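Side-chain contacts in aq_2013 protein (Aquifex aeolicus, PDB 2P6C), which is of unknown function but belongs to the YjbQ (UPF0047) family and assembles from three copies of the same chain: residues R20-D23 against E24-A28; D62-E65 against W66-K69; P72-P75 against D76-H79; L109-G112 against P113-I117. One frame throughout, in Å; residues are numbered along the deposited sequence.

Contact 1 of 4, residues R20-D23 against E24-A28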
loop_
_atom_site.group_PDB
_atom_site.type_symbol
_atom_site.label_atom_id
_atom_site.label_comp_id
_atom_site.label_asym_id
_atom_site.label_seq_id
_atom_site.Cartn_x
_atom_site.Cartn_y
_atom_site.Cartn_z
ATOM N N ARG A 20 -9.396 -3.990 -16.558
ATOM C CA ARG A 20 -7.998 -4.228 -16.837
ATOM C C ARG A 20 -7.358 -2.971 -17.393
ATOM O O ARG A 20 -7.870 -2.331 -18.302
ATOM C CB ARG A 20 -7.905 -5.345 -17.871
ATOM C CG ARG A 20 -8.096 -6.722 -17.246
ATOM C CD ARG A 20 -7.877 -7.837 -18.269
ATOM N NE ARG A 20 -7.794 -9.123 -17.590
ATOM C CZ ARG A 20 -8.948 -9.692 -17.207
ATOM N NH1 ARG A 20 -10.105 -9.117 -17.495
ATOM N NH2 ARG A 20 -8.918 -10.795 -16.460
ATOM N N ILE A 21 -6.231 -2.579 -16.809
ATOM C CA ILE A 21 -5.533 -1.347 -17.303
ATOM C C ILE A 21 -4.064 -1.626 -17.477
ATOM O O ILE A 21 -3.254 -0.732 -17.682
ATOM C CB ILE A 21 -5.655 -0.106 -16.358
ATOM C CG1 ILE A 21 -5.159 -0.488 -14.960
ATOM C CG2 ILE A 21 -7.135 0.307 -16.240
ATOM C CD1 ILE A 21 -5.052 0.712 -14.024
ATOM N N THR A 22 -3.649 -2.888 -17.438
ATOM C CA THR A 22 -2.239 -3.208 -17.626
ATOM C C THR A 22 -1.685 -2.674 -18.950
ATOM O O THR A 22 -0.624 -2.052 -18.977
ATOM C CB THR A 22 -2.001 -4.724 -17.550
ATOM O OG1 THR A 22 -2.348 -5.188 -16.237
ATOM C CG2 THR A 22 -0.547 -5.052 -17.830
ATOM N N ASP A 23 -2.398 -2.906 -20.048
ATOM C CA ASP A 23 -1.923 -2.418 -21.337
ATOM C C ASP A 23 -1.873 -0.898 -21.372
ATOM O O ASP A 23 -1.006 -0.325 -22.019
ATOM C CB ASP A 23 -2.790 -2.949 -22.477
ATOM C CG ASP A 23 -2.422 -4.364 -22.870
ATOM O OD1 ASP A 23 -1.386 -4.873 -22.374
ATOM O OD2 ASP A 23 -3.163 -4.961 -23.678
ATOM N N GLU A 24 -2.789 -0.244 -20.666
ATOM C CA GLU A 24 -2.775 1.194 -20.586
ATOM C C GLU A 24 -1.507 1.695 -19.944
ATOM O O GLU A 24 -0.896 2.655 -20.395
ATOM C CB GLU A 24 -3.959 1.635 -19.739
ATOM C CG GLU A 24 -4.993 2.365 -20.589
ATOM C CD GLU A 24 -6.018 1.349 -21.017
ATOM O OE1 GLU A 24 -5.882 0.178 -20.674
ATOM O OE2 GLU A 24 -6.979 1.750 -21.656
ATOM N N VAL A 25 -1.126 1.021 -18.862
ATOM C CA VAL A 25 0.083 1.394 -18.116
ATOM C C VAL A 25 1.323 1.080 -18.942
ATOM O O VAL A 25 2.300 1.838 -18.933
ATOM C CB VAL A 25 0.184 0.628 -16.766
ATOM C CG1 VAL A 25 1.532 0.937 -16.082
ATOM C CG2 VAL A 25 -0.969 1.027 -15.851
ATOM N N LYS A 26 1.286 -0.052 -19.638
ATOM C CA LYS A 26 2.399 -0.457 -20.484
ATOM C C LYS A 26 2.578 0.569 -21.595
ATOM O O LYS A 26 3.698 0.905 -21.968
ATOM C CB LYS A 26 2.138 -1.832 -21.095
ATOM C CG LYS A 26 2.294 -2.988 -20.121
ATOM C CD LYS A 26 2.386 -4.315 -20.867
ATOM C CE LYS A 26 2.722 -5.444 -19.919
ATOM N NZ LYS A 26 3.197 -6.641 -20.663
ATOM N N LYS A 27 1.467 1.072 -22.119
ATOM C CA LYS A 27 1.534 2.087 -23.158
ATOM C C LYS A 27 2.226 3.319 -22.635
ATOM O O LYS A 27 3.003 3.969 -23.322
ATOM C CB LYS A 27 0.126 2.486 -23.573
ATOM C CG LYS A 27 0.128 3.267 -24.888
ATOM C CD LYS A 27 -1.259 3.792 -25.254
ATOM C CE LYS A 27 -1.248 4.661 -26.515
ATOM N NZ LYS A 27 -2.618 5.011 -26.884
ATOM N N ALA A 28 1.926 3.655 -21.384
ATOM C CA ALA A 28 2.515 4.831 -20.765
ATOM C C ALA A 28 4.009 4.619 -20.541
ATOM O O ALA A 28 4.808 5.538 -20.748
ATOM C CB ALA A 28 1.821 5.139 -19.450
HETATM O O HOH W 1 -8.854 -0.209 -19.682
#
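Thr22 lays its methyl along the aliphatic arm of Lys26, the two side chains running side by side in the same direction, with CG2 of Thr22 3.9 Å from CE of Lys26. The threonine can do this because its CG2 stands opposite the backbone N (chi1 -63° for OG1), which puts OG1 on the other branch, where it binds the backbone N of Ile117. One small residue thus serves a lysine chain with its methyl and a strand with its hydroxyl. Lys26 is extended beyond CG, so its ammonium is carried outward; Asp23 OD1 comes nearest to its CD, and the two charges, 5.2 Å apart between OD1 of Asp23 and NZ of Lys26, can attract but do not pair. An acidic group in this first turn would probably be favoured by the helix dipole.

Ile21 is the N-cap, and its carbonyl starts the helical ladder: Val25 N reaches Ile21 O at 3.0 Å, and Lys26 N follows on Thr22 O at 2.8 Å. On the buried side, CD1 of Ile21 and CG2 of Val25 are loose neighbours at 4.5 Å, both beta-branched and compact. Glu24, bent at chi2 (94°), folds its carboxylate back toward the chain just before the helix, near Ile21 CA, where one water donates both to Glu24 OE1 (3.2 Å) and to Arg20 O (2.7 Å). Arg20 itself leads away to a salt bridge with Asp55.

Helix 22-32 thereby leaves strand 17-20 with Ile21 and Val25 packed on Ile117 of strand 116-121 and Val41 of strand 37-43, while Glu24 and Ala28 lean on strand 2-10.

Contact 2 of 4, residues D62-E65 against W66-K69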
loop_
_atom_site.group_PDB
_atom_site.type_symbol
_atom_site.label_atom_id
_atom_site.label_comp_id
_atom_site.label_asym_id
_atom_site.label_seq_id
_atom_site.Cartn_x
_atom_site.Cartn_y
_atom_site.Cartn_z
ATOM N N ASP A 62 -14.539 -14.139 -5.831
ATOM C CA ASP A 62 -14.201 -14.236 -4.412
ATOM C C ASP A 62 -13.891 -12.860 -3.812
ATOM O O ASP A 62 -14.221 -12.564 -2.676
ATOM C CB ASP A 62 -12.991 -15.169 -4.209
ATOM C CG ASP A 62 -13.314 -16.618 -4.577
ATOM O OD1 ASP A 62 -14.423 -17.070 -4.275
ATOM O OD2 ASP A 62 -12.436 -17.287 -5.124
ATOM N N ILE A 63 -13.206 -11.998 -4.582
ATOM C CA ILE A 63 -12.795 -10.695 -3.981
ATOM C C ILE A 63 -14.057 -9.813 -3.776
ATOM O O ILE A 63 -14.173 -9.062 -2.817
ATOM C CB ILE A 63 -11.597 -9.987 -4.710
ATOM C CG1 ILE A 63 -11.830 -9.810 -6.219
ATOM C CG2 ILE A 63 -10.276 -10.809 -4.565
ATOM C CD1 ILE A 63 -11.191 -8.547 -6.801
ATOM N N TRP A 64 -14.990 -9.843 -4.726
ATOM C CA TRP A 64 -16.174 -9.049 -4.468
ATOM C C TRP A 64 -16.919 -9.559 -3.232
ATOM O O TRP A 64 -17.352 -8.778 -2.393
ATOM C CB TRP A 64 -17.078 -9.087 -5.690
ATOM C CG TRP A 64 -16.493 -8.270 -6.779
ATOM C CD1 TRP A 64 -15.961 -8.746 -7.986
ATOM C CD2 TRP A 64 -16.334 -6.831 -6.800
ATOM N NE1 TRP A 64 -15.479 -7.752 -8.774
ATOM C CE2 TRP A 64 -15.702 -6.508 -8.036
ATOM C CE3 TRP A 64 -16.647 -5.822 -5.920
ATOM C CZ2 TRP A 64 -15.414 -5.196 -8.353
ATOM C CZ3 TRP A 64 -16.355 -4.506 -6.240
ATOM C CH2 TRP A 64 -15.731 -4.194 -7.464
ATOM N N GLU A 65 -17.057 -10.878 -3.118
ATOM C CA GLU A 65 -17.758 -11.456 -1.979
ATOM C C GLU A 65 -17.024 -11.124 -0.649
ATOM O O GLU A 65 -17.629 -10.758 0.350
ATOM C CB GLU A 65 -17.934 -12.988 -2.231
ATOM C CG GLU A 65 -18.800 -13.308 -3.488
ATOM C CD GLU A 65 -19.003 -14.819 -3.728
ATOM O OE1 GLU A 65 -18.170 -15.599 -3.286
ATOM O OE2 GLU A 65 -20.002 -15.184 -4.346
ATOM N N TRP A 66 -15.648 -11.214 -0.628
ATOM C CA TRP A 66 -14.826 -10.886 0.555
ATOM C C TRP A 66 -14.919 -9.395 0.922
ATOM O O TRP A 66 -15.096 -9.005 2.073
ATOM C CB TRP A 66 -13.374 -11.237 0.221
ATOM C CG TRP A 66 -12.430 -10.955 1.335
ATOM C CD1 TRP A 66 -12.315 -11.674 2.536
ATOM C CD2 TRP A 66 -11.351 -9.988 1.332
ATOM N NE1 TRP A 66 -11.275 -11.255 3.301
ATOM C CE2 TRP A 66 -10.639 -10.167 2.553
ATOM C CE3 TRP A 66 -10.943 -9.012 0.448
ATOM C CZ2 TRP A 66 -9.547 -9.374 2.845
ATOM C CZ3 TRP A 66 -9.846 -8.219 0.744
ATOM C CH2 TRP A 66 -9.148 -8.402 1.954
ATOM N N LEU A 67 -14.785 -8.543 -0.123
ATOM C CA LEU A 67 -15.009 -7.102 0.068
ATOM C C LEU A 67 -16.393 -6.793 0.710
ATOM O O LEU A 67 -16.509 -6.032 1.662
ATOM C CB LEU A 67 -14.862 -6.402 -1.299
ATOM C CG LEU A 67 -13.406 -6.329 -1.821
ATOM C CD1 LEU A 67 -13.287 -5.508 -3.106
ATOM C CD2 LEU A 67 -12.449 -5.690 -0.813
ATOM N N GLU A 68 -17.444 -7.377 0.157
ATOM C CA GLU A 68 -18.776 -7.099 0.672
ATOM C C GLU A 68 -18.868 -7.603 2.118
ATOM O O GLU A 68 -19.511 -6.987 2.980
ATOM C CB GLU A 68 -19.808 -7.791 -0.203
ATOM C CG GLU A 68 -21.175 -7.145 -0.129
ATOM C CD GLU A 68 -21.137 -5.644 -0.375
ATOM O OE1 GLU A 68 -20.130 -5.134 -0.917
ATOM O OE2 GLU A 68 -22.134 -4.972 -0.036
ATOM N N LYS A 69 -18.214 -8.738 2.357
ATOM C CA LYS A 69 -18.191 -9.348 3.678
ATOM C C LYS A 69 -17.445 -8.472 4.690
ATOM O O LYS A 69 -17.875 -8.278 5.820
ATOM C CB LYS A 69 -17.502 -10.706 3.552
ATOM C CG LYS A 69 -16.761 -11.092 4.829
ATOM C CD LYS A 69 -17.711 -11.658 5.884
ATOM C CE LYS A 69 -17.352 -13.088 6.286
ATOM N NZ LYS A 69 -18.262 -13.537 7.333
HETATM O O HOH W 2 -18.397 -6.446 -3.129
#
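Trp66 N and Leu67 N donate to Asp62 O and Ile63 O, both at 2.8 Å, and Glu68 N and Lys69 N continue the series onto Trp64 O and Glu65 O, both at 2.9 Å. These successive bonds join each carbonyl to the N-H four residues on, as in a regular alpha helix. Trp64 O takes a second donor, a water at 2.7 Å that also donates to Glu68 OE1 at 3.1 Å; the same water lies at the edge of the Trp64 ring, in its plane. Glu68 reaches it by standing its CG opposite the backbone N (chi1 -156°) and then bending at chi2. Glutamate suits this place because OE1 also meets Lys92 and Arg16 in salt bridges, while OE2 receives Tyr73 N, so several donors would probably hold the carboxylate ionised.

The apolar contact is lighter: CD1 of Leu67 comes obliquely to the Trp64 indole, 4.4 Å from CE3. Separately, CG of Leu67 closely approaches Ile63 O, 3.0 Å away, the carbonyl that accepts Leu67 N. Leu67 then packs against Leu95 and Thr96 of helix 87-96, as a flexible branched residue can, and Trp64 packs on Leu18 of strand 17-20.

On another side of the helix, Asp62 accepts Lys78 N and His79 N of the second subunit, one on each carboxylate oxygen, and Trp66 NE1 donates to Leu70 O of that subunit. Helix 57-70 is thus an amphipathic interface helix: it packs on its own sheet and helix and offers polar and aromatic groups to a neighbouring copy in the trimer.

Contact 3 of 4, residues P72-P75 against D76-H79. With PO4 (phosphate ion), chain E.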
loop_
_atom_site.group_PDB
_atom_site.type_symbol
_atom_site.label_atom_id
_atom_site.label_comp_id
_atom_site.label_asym_id
_atom_site.label_seq_id
_atom_site.Cartn_x
_atom_site.Cartn_y
_atom_site.Cartn_z
ATOM N N PRO A 72 -19.185 -4.136 3.959
ATOM C CA PRO A 72 -20.523 -4.323 3.401
ATOM C C PRO A 72 -21.250 -3.007 3.151
ATOM O O PRO A 72 -21.153 -2.043 3.914
ATOM C CB PRO A 72 -21.325 -5.142 4.406
ATOM C CG PRO A 72 -20.762 -4.604 5.715
ATOM C CD PRO A 72 -19.203 -4.466 5.379
ATOM N N TYR A 73 -21.996 -2.950 2.025
ATOM C CA TYR A 73 -22.934 -1.856 1.947
ATOM C C TYR A 73 -23.767 -1.877 3.209
ATOM O O TYR A 73 -24.100 -2.867 3.780
ATOM C CB TYR A 73 -23.895 -2.038 0.769
ATOM C CG TYR A 73 -25.053 -1.100 0.927
ATOM C CD1 TYR A 73 -24.960 0.207 0.451
ATOM C CD2 TYR A 73 -26.241 -1.527 1.530
ATOM C CE1 TYR A 73 -26.044 1.069 0.557
ATOM C CE2 TYR A 73 -27.320 -0.661 1.644
ATOM C CZ TYR A 73 -27.221 0.633 1.166
ATOM O OH TYR A 73 -28.284 1.507 1.295
ATOM N N ARG A 74 -24.066 -0.633 3.650
ATOM C CA ARG A 74 -24.860 -0.476 4.836
ATOM C C ARG A 74 -25.654 0.783 4.681
ATOM O O ARG A 74 -25.136 1.815 4.274
ATOM C CB ARG A 74 -23.925 -0.338 6.041
ATOM C CG ARG A 74 -23.472 -1.682 6.607
ATOM C CD ARG A 74 -23.398 -1.669 8.139
ATOM N NE ARG A 74 -24.694 -1.280 8.692
ATOM C CZ ARG A 74 -25.268 -2.118 9.570
ATOM N NH1 ARG A 74 -24.633 -3.209 9.959
ATOM N NH2 ARG A 74 -26.538 -1.912 9.943
ATOM N N PRO A 75 -26.872 0.829 5.113
ATOM C CA PRO A 75 -27.714 2.006 5.051
ATOM C C PRO A 75 -27.494 3.066 6.184
ATOM O O PRO A 75 -27.800 4.238 6.085
ATOM C CB PRO A 75 -29.152 1.515 5.132
ATOM C CG PRO A 75 -29.099 0.292 6.030
ATOM C CD PRO A 75 -27.682 -0.310 5.588
ATOM N N ASP A 76 -26.894 2.528 7.275
ATOM C CA ASP A 76 -26.710 3.304 8.502
ATOM C C ASP A 76 -25.271 3.892 8.728
ATOM O O ASP A 76 -24.907 4.306 9.792
ATOM C CB ASP A 76 -27.165 2.457 9.742
ATOM C CG ASP A 76 -26.525 1.061 9.778
ATOM O OD1 ASP A 76 -25.672 0.807 8.926
ATOM O OD2 ASP A 76 -26.864 0.259 10.668
ATOM N N TYR A 77 -24.404 3.879 7.683
ATOM C CA TYR A 77 -23.071 4.457 7.952
ATOM C C TYR A 77 -23.285 5.927 8.261
ATOM O O TYR A 77 -24.207 6.547 7.736
ATOM C CB TYR A 77 -22.167 4.338 6.692
ATOM C CG TYR A 77 -21.574 2.964 6.494
ATOM C CD1 TYR A 77 -20.848 2.347 7.507
ATOM C CD2 TYR A 77 -21.744 2.287 5.277
ATOM C CE1 TYR A 77 -20.316 1.076 7.329
ATOM C CE2 TYR A 77 -21.211 1.014 5.099
ATOM C CZ TYR A 77 -20.503 0.411 6.120
ATOM O OH TYR A 77 -20.019 -0.870 5.978
ATOM N N LYS A 78 -22.442 6.483 9.122
ATOM C CA LYS A 78 -22.573 7.878 9.507
ATOM C C LYS A 78 -22.378 8.797 8.312
ATOM O O LYS A 78 -22.938 9.894 8.258
ATOM C CB LYS A 78 -21.561 8.218 10.603
ATOM C CG LYS A 78 -21.724 7.387 11.870
ATOM C CD LYS A 78 -23.144 7.456 12.404
ATOM C CE LYS A 78 -23.237 6.808 13.774
ATOM N NZ LYS A 78 -22.721 5.405 13.743
ATOM N N HIS A 79 -21.585 8.339 7.349
ATOM C CA HIS A 79 -21.318 9.117 6.129
ATOM C C HIS A 79 -22.639 9.489 5.443
ATOM O O HIS A 79 -22.740 10.456 4.704
ATOM C CB HIS A 79 -20.437 8.280 5.180
ATOM C CG HIS A 79 -20.117 9.056 3.914
ATOM N ND1 HIS A 79 -19.545 10.290 3.913
ATOM C CD2 HIS A 79 -20.290 8.648 2.576
ATOM C CE1 HIS A 79 -19.396 10.613 2.606
ATOM N NE2 HIS A 79 -19.833 9.651 1.784
HETATM P P PO4 E . -18.190 10.812 -2.162
HETATM O O1 PO4 E . -16.987 11.556 -2.349
HETATM O O2 PO4 E . -18.372 10.069 -0.965
HETATM O O3 PO4 E . -18.326 9.815 -3.344
HETATM O O4 PO4 E . -19.363 11.654 -2.292
#
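Tyr77 OH donates to Pro72 O at 2.6 Å, lying in the carbonyl plane with a C=O...O angle of 150°, so the hydroxyl ties the start of this loop to a residue five places on. Over one ring face of Tyr77 lies CB of Arg74, a CH-pi contact 3.5 Å from the centroid, though modelled too tightly to judge its closeness. The arginine chain, bent at chi2 and chi3, is modelled in a salt bridge with Asp76, but NE of Arg74 to OD1 of Asp76 at 2.3 Å is implausibly short and NH2 and OD2 clash, so the pairing is likely but its detail doubtful. Tyr77 N is buried with no partner in the model.

His79 donates from NE2 to phosphate O2 at 3.1 Å, near the plane of its ring; Glu56 of the third subunit is hydrogen-bonded through OE1 to His79 ND1. A phenylalanine in place of Tyr77 would probably leave Pro72 O without this donor and the loop less firmly closed.

The chemistry implies a surface loop closed by the Tyr77 hydroxyl, leading to a histidine that, with His90 and Asn86, holds a phosphate probably from the crystallisation liquor, which may mark an anion-binding pocket.

Contact 4 of 4, residues L109-G112 against P113-I117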
loop_
_atom_site.group_PDB
_atom_site.type_symbol
_atom_site.label_atom_id
_atom_site.label_comp_id
_atom_site.label_asym_id
_atom_site.label_seq_id
_atom_site.Cartn_x
_atom_site.Cartn_y
_atom_site.Cartn_z
ATOM N N LEU A 109 7.605 -2.783 -18.000
ATOM C CA LEU A 109 6.887 -2.983 -16.748
ATOM C C LEU A 109 7.314 -4.320 -16.162
ATOM O O LEU A 109 7.113 -5.370 -16.757
ATOM C CB LEU A 109 5.388 -3.041 -17.038
ATOM C CG LEU A 109 4.532 -1.922 -16.404
ATOM C CD1 LEU A 109 3.067 -2.343 -16.249
ATOM C CD2 LEU A 109 4.994 -1.479 -15.015
ATOM N N ASP A 110 7.962 -4.269 -14.982
ATOM C CA ASP A 110 8.514 -5.468 -14.319
ATOM C C ASP A 110 7.434 -6.246 -13.545
ATOM O O ASP A 110 7.259 -6.061 -12.343
ATOM C CB ASP A 110 9.621 -5.041 -13.346
ATOM C CG ASP A 110 10.672 -6.147 -13.222
ATOM O OD1 ASP A 110 10.364 -7.296 -13.557
ATOM O OD2 ASP A 110 11.781 -5.846 -12.791
ATOM N N LEU A 111 6.673 -7.108 -14.268
ATOM C CA LEU A 111 5.580 -7.828 -13.621
ATOM C C LEU A 111 5.833 -9.320 -13.439
ATOM O O LEU A 111 6.505 -9.988 -14.208
ATOM C CB LEU A 111 4.341 -7.715 -14.499
ATOM C CG LEU A 111 3.732 -6.324 -14.461
ATOM C CD1 LEU A 111 2.400 -6.275 -15.205
ATOM C CD2 LEU A 111 3.461 -5.822 -13.046
ATOM N N GLY A 112 5.201 -9.866 -12.376
ATOM C CA GLY A 112 5.273 -11.302 -12.083
ATOM C C GLY A 112 4.536 -12.146 -13.150
ATOM O O GLY A 112 3.856 -11.626 -14.022
ATOM N N PRO A 113 4.639 -13.487 -13.136
ATOM C CA PRO A 113 3.983 -14.297 -14.171
ATOM C C PRO A 113 2.467 -14.193 -14.263
ATOM O O PRO A 113 1.892 -14.430 -15.322
ATOM C CB PRO A 113 4.441 -15.718 -13.846
ATOM C CG PRO A 113 4.841 -15.771 -12.403
ATOM C CD PRO A 113 5.295 -14.346 -12.131
ATOM N N TRP A 114 1.811 -13.839 -13.164
ATOM C CA TRP A 114 0.361 -13.753 -13.190
ATOM C C TRP A 114 -0.213 -12.382 -12.827
ATOM O O TRP A 114 -1.419 -12.174 -12.940
ATOM C CB TRP A 114 -0.229 -14.833 -12.271
ATOM C CG TRP A 114 0.115 -16.245 -12.700
ATOM C CD1 TRP A 114 0.775 -17.197 -11.960
ATOM C CD2 TRP A 114 -0.207 -16.868 -13.950
ATOM N NE1 TRP A 114 0.879 -18.368 -12.672
ATOM C CE2 TRP A 114 0.283 -18.195 -13.897
ATOM C CE3 TRP A 114 -0.867 -16.436 -15.110
ATOM C CZ2 TRP A 114 0.133 -19.093 -14.965
ATOM C CZ3 TRP A 114 -1.014 -17.327 -16.170
ATOM C CH2 TRP A 114 -0.519 -18.640 -16.090
ATOM N N GLN A 115 0.638 -11.447 -12.411
ATOM C CA GLN A 115 0.210 -10.096 -12.021
ATOM C C GLN A 115 -0.508 -9.342 -13.162
ATOM O O GLN A 115 -0.058 -9.311 -14.300
ATOM C CB GLN A 115 1.444 -9.310 -11.561
ATOM C CG GLN A 115 1.863 -9.651 -10.126
ATOM C CD GLN A 115 3.021 -8.771 -9.702
ATOM O OE1 GLN A 115 3.896 -8.410 -10.471
ATOM N NE2 GLN A 115 2.994 -8.427 -8.399
ATOM N N GLU A 116 -1.619 -8.702 -12.829
ATOM C CA GLU A 116 -2.375 -7.885 -13.769
ATOM C C GLU A 116 -2.839 -6.671 -12.969
ATOM O O GLU A 116 -3.252 -6.807 -11.821
ATOM C CB GLU A 116 -3.585 -8.656 -14.302
ATOM C CG GLU A 116 -4.580 -7.809 -15.108
ATOM C CD GLU A 116 -4.120 -7.532 -16.530
ATOM O OE1 GLU A 116 -3.084 -8.092 -16.951
ATOM O OE2 GLU A 116 -4.806 -6.757 -17.234
ATOM N N ILE A 117 -2.757 -5.490 -13.563
ATOM C CA ILE A 117 -3.181 -4.269 -12.882
ATOM C C ILE A 117 -4.645 -3.987 -13.202
ATOM O O ILE A 117 -5.042 -3.998 -14.365
ATOM C CB ILE A 117 -2.356 -3.049 -13.347
ATOM C CG1 ILE A 117 -0.863 -3.335 -13.193
ATOM C CG2 ILE A 117 -2.744 -1.814 -12.532
ATOM C CD1 ILE A 117 0.017 -2.240 -13.771
HETATM O O HOH W 3 6.311 -7.043 -10.037
HETATM O O HOH W 4 1.623 -10.843 -15.662
#
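Gln115 turns its amide back toward the loop, OE1 receiving Gly112 N at 2.7 Å in a nearly straight bond (169° at the hydrogen), with the donor tilted 32° from the amide carbonyl plane. The chain is extended beyond CG (chi2 -176°), which gives it the length to span the turn. OE1 of Gln115 also takes a hydrogen from a water 2.8 Å away. That water donates to Asp110 O as well. Glycine suits the position, since a beta carbon on Gly112 would crowd OE1. Leu111 passes at a slant to this glutamine, its CD2 3.7 Å from OE1 of Gln115, an apolar wall beside a polar bond.

This loop carries the chain from strand 99-104, an outermost strand of the four-stranded sheet, to strand 116-121 in the middle of the three-stranded one. Part-way along it lies an inverse gamma turn centred on Asp110, whose Leu111 N to Leu109 O bond is weak. Shortened to alanine, Gln115 would probably leave Gly112 N and the water on Asp110 O without the oxygen that joins them.

Leu109 of the loop and Ile117 of the strand meet tip to tip, CD1 to CD1 at 3.9 Å, beside Leu102 of strand 99-104. At the outer bend a second water joins Gly112 O to Gln115 O (2.7 Å from the latter), while Pro113, a rigid residue fit for a turn, packs against Met44 of the second subunit and Trp114 against its Leu46.

The four contacts follow one another along the chain in the order of their numbers. Contacts 1 and 4 are neighbours, their centres about 11 Å apart, and touch where the start of helix 22-32 meets strand 116-121 and the loop before it. Contacts 2 and 3 form the other group, about 16 Å apart between centres and joined through the end of helix 57-70. The groups are well separated: contacts 1 and 2 lie on opposite sides of the chain's centre, and contacts 3 and 4 are about 35 Å apart between centres. Contacts 2, 3 and 4 all reach other subunits; contact 2 of one copy meets contact 3 of another, one of the ties between copies in the three-chain assembly.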